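Local coordinates for uncharacterized protein PA2218 (Pseudomonas aeruginosa, PDB 2HDW) that is uncharacterised but adopts the alpha/beta hydrolase fold and probably acts as a hydrolase, at residues Q118-R123 against D357-F362. Sequence-based numbering, arbitrary orientation.
Sequences QTMAER and DRIAGF
Bends at chi2 (-60°) and chi3 fold the Met-120 chain so that its methyl end lands on Ala-360. Met-120 CE lies 3.6 Å from Ala-360 CA and 4.0 Å from Ala-360 CB. It thus rests on the backbone of helix 356-366 as well as on a side chain. Ile-359 flanks the same methyl, its CG2 branch 3.8 Å from Met-120 CE. These two side chains cross at about a right angle. Ala-360 CB also meets the aliphatic base of Arg-123, 4.1 Å from Arg-123 CB. The small alanine therefore sits against both residues, Met-120 and Arg-123, that reach 357-362 from 118-123.

The contact joins helix 112-122, at its C-terminal end, to the C-terminal helix 356-366. Both belong to the alpha/beta hydrolase fold, in which helices pack against a central, mostly parallel sheet. Phe-356, one residue ahead of 357-362, also touches Met-120 and Arg-123.

At the more open edge, Arg-123 forms a salt bridge with Asp-357. Arg-123 NH1 donates to Asp-357 OD1 at 3.0 Å, with a bent N-H...O angle of 149°. The donor reaches the anti side of OD1, slightly out of the carboxylate plane. Guanidinium and carboxylate planes are 63° apart, and a single nitrogen-oxygen pair makes the bond.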
loop_
_atom_site.group_PDB
_atom_site.type_symbol
_atom_site.label_atom_id
_atom_site.label_comp_id
_atom_site.label_asym_id
_atom_site.label_seq_id
_atom_site.Cartn_x
_atom_site.Cartn_y
_atom_site.Cartn_z
ATOM N N GLN A 118 5.097 -2.690 -12.701
ATOM C CA GLN A 118 5.811 -3.002 -13.929
ATOM C C GLN A 118 5.314 -4.308 -14.535
ATOM O O GLN A 118 5.140 -4.412 -15.747
ATOM C CB GLN A 118 7.320 -3.105 -13.683
ATOM C CG GLN A 118 8.094 -3.289 -14.983
ATOM C CD GLN A 118 9.594 -3.242 -14.809
ATOM O OE1 GLN A 118 10.200 -4.161 -14.259
ATOM N NE2 GLN A 118 10.205 -2.170 -15.284
ATOM N N THR A 119 5.089 -5.300 -13.680
ATOM C CA THR A 119 4.624 -6.607 -14.123
ATOM C C THR A 119 3.253 -6.502 -14.775
ATOM O O THR A 119 3.003 -7.113 -15.813
ATOM C CB THR A 119 4.542 -7.595 -12.943
ATOM O OG1 THR A 119 5.825 -7.695 -12.319
ATOM C CG2 THR A 119 4.113 -8.979 -13.423
ATOM N N MET A 120 2.362 -5.720 -14.177
ATOM C CA MET A 120 1.030 -5.579 -14.746
ATOM C C MET A 120 1.072 -4.740 -16.022
ATOM O O MET A 120 0.230 -4.896 -16.907
ATOM C CB MET A 120 0.075 -4.987 -13.710
ATOM C CG MET A 120 -0.241 -5.964 -12.570
ATOM S SD MET A 120 -1.040 -7.507 -13.130
ATOM C CE MET A 120 -2.522 -6.879 -13.671
ATOM N N ALA A 121 2.066 -3.862 -16.126
ATOM C CA ALA A 121 2.222 -3.046 -17.329
ATOM C C ALA A 121 2.648 -3.976 -18.471
ATOM O O ALA A 121 2.332 -3.733 -19.633
ATOM C CB ALA A 121 3.270 -1.976 -17.106
ATOM N N GLU A 122 3.374 -5.039 -18.139
ATOM C CA GLU A 122 3.787 -5.999 -19.158
ATOM C C GLU A 122 2.557 -6.803 -19.563
ATOM O O GLU A 122 2.532 -7.429 -20.625
ATOM C CB GLU A 122 4.850 -6.961 -18.621
ATOM C CG GLU A 122 6.152 -6.313 -18.182
ATOM C CD GLU A 122 7.211 -7.343 -17.830
ATOM O OE1 GLU A 122 6.890 -8.297 -17.091
ATOM O OE2 GLU A 122 8.364 -7.200 -18.290
ATOM N N ARG A 123 1.539 -6.787 -18.704
ATOM C CA ARG A 123 0.303 -7.519 -18.960
ATOM C C ARG A 123 -0.710 -6.674 -19.737
ATOM O O ARG A 123 -1.867 -7.064 -19.873
ATOM C CB ARG A 123 -0.327 -7.989 -17.643
ATOM C CG ARG A 123 0.593 -8.814 -16.755
ATOM C CD ARG A 123 1.050 -10.085 -17.447
ATOM N NE ARG A 123 2.059 -10.809 -16.674
ATOM C CZ ARG A 123 1.838 -11.940 -16.010
ATOM N NH1 ARG A 123 0.632 -12.497 -16.015
ATOM N NH2 ARG A 123 2.830 -12.524 -15.353
ATOM N N ASP A 357 -1.277 -13.946 -13.271
ATOM C CA ASP A 357 -2.194 -14.360 -14.335
ATOM C C ASP A 357 -3.617 -14.034 -13.878
ATOM O O ASP A 357 -4.383 -13.396 -14.601
ATOM C CB ASP A 357 -2.097 -15.869 -14.602
ATOM C CG ASP A 357 -0.838 -16.266 -15.368
ATOM O OD1 ASP A 357 0.062 -15.423 -15.550
ATOM O OD2 ASP A 357 -0.752 -17.446 -15.780
ATOM N N ARG A 358 -3.955 -14.482 -12.670
ATOM C CA ARG A 358 -5.274 -14.257 -12.086
ATOM C C ARG A 358 -5.583 -12.790 -11.865
ATOM O O ARG A 358 -6.718 -12.361 -12.034
ATOM C CB ARG A 358 -5.395 -14.989 -10.751
ATOM C CG ARG A 358 -6.311 -16.198 -10.774
ATOM C CD ARG A 358 -7.710 -15.875 -10.261
ATOM N NE ARG A 358 -8.450 -14.959 -11.119
ATOM C CZ ARG A 358 -9.697 -14.553 -10.880
ATOM N NH1 ARG A 358 -10.342 -14.990 -9.807
ATOM N NH2 ARG A 358 -10.300 -13.708 -11.714
ATOM N N ILE A 359 -4.582 -12.022 -11.455
ATOM C CA ILE A 359 -4.793 -10.605 -11.229
ATOM C C ILE A 359 -5.069 -9.917 -12.569
ATOM O O ILE A 359 -6.004 -9.126 -12.680
ATOM C CB ILE A 359 -3.574 -9.967 -10.527
ATOM C CG1 ILE A 359 -3.408 -10.586 -9.130
ATOM C CG2 ILE A 359 -3.763 -8.464 -10.421
ATOM C CD1 ILE A 359 -2.195 -10.096 -8.356
ATOM N N ALA A 360 -4.274 -10.237 -13.589
ATOM C CA ALA A 360 -4.465 -9.652 -14.913
ATOM C C ALA A 360 -5.821 -10.093 -15.478
ATOM O O ALA A 360 -6.567 -9.285 -16.044
ATOM C CB ALA A 360 -3.337 -10.094 -15.851
ATOM N N GLY A 361 -6.128 -11.379 -15.327
ATOM C CA GLY A 361 -7.390 -11.903 -15.822
ATOM C C GLY A 361 -8.559 -11.216 -15.141
ATOM O O GLY A 361 -9.578 -10.923 -15.767
ATOM N N PHE A 362 -8.408 -10.957 -13.847
ATOM C CA PHE A 362 -9.439 -10.289 -13.060
ATOM C C PHE A 362 -9.727 -8.899 -13.631
ATOM O O PHE A 362 -10.876 -8.561 -13.928
ATOM C CB PHE A 362 -8.967 -10.161 -11.610
ATOM C CG PHE A 362 -9.908 -9.398 -10.718
ATOM C CD1 PHE A 362 -11.055 -10.001 -10.216
ATOM C CD2 PHE A 362 -9.617 -8.091 -10.340
ATOM C CE1 PHE A 362 -11.900 -9.312 -9.341
ATOM C CE2 PHE A 362 -10.456 -7.390 -9.464
ATOM C CZ PHE A 362 -11.597 -8.005 -8.964
#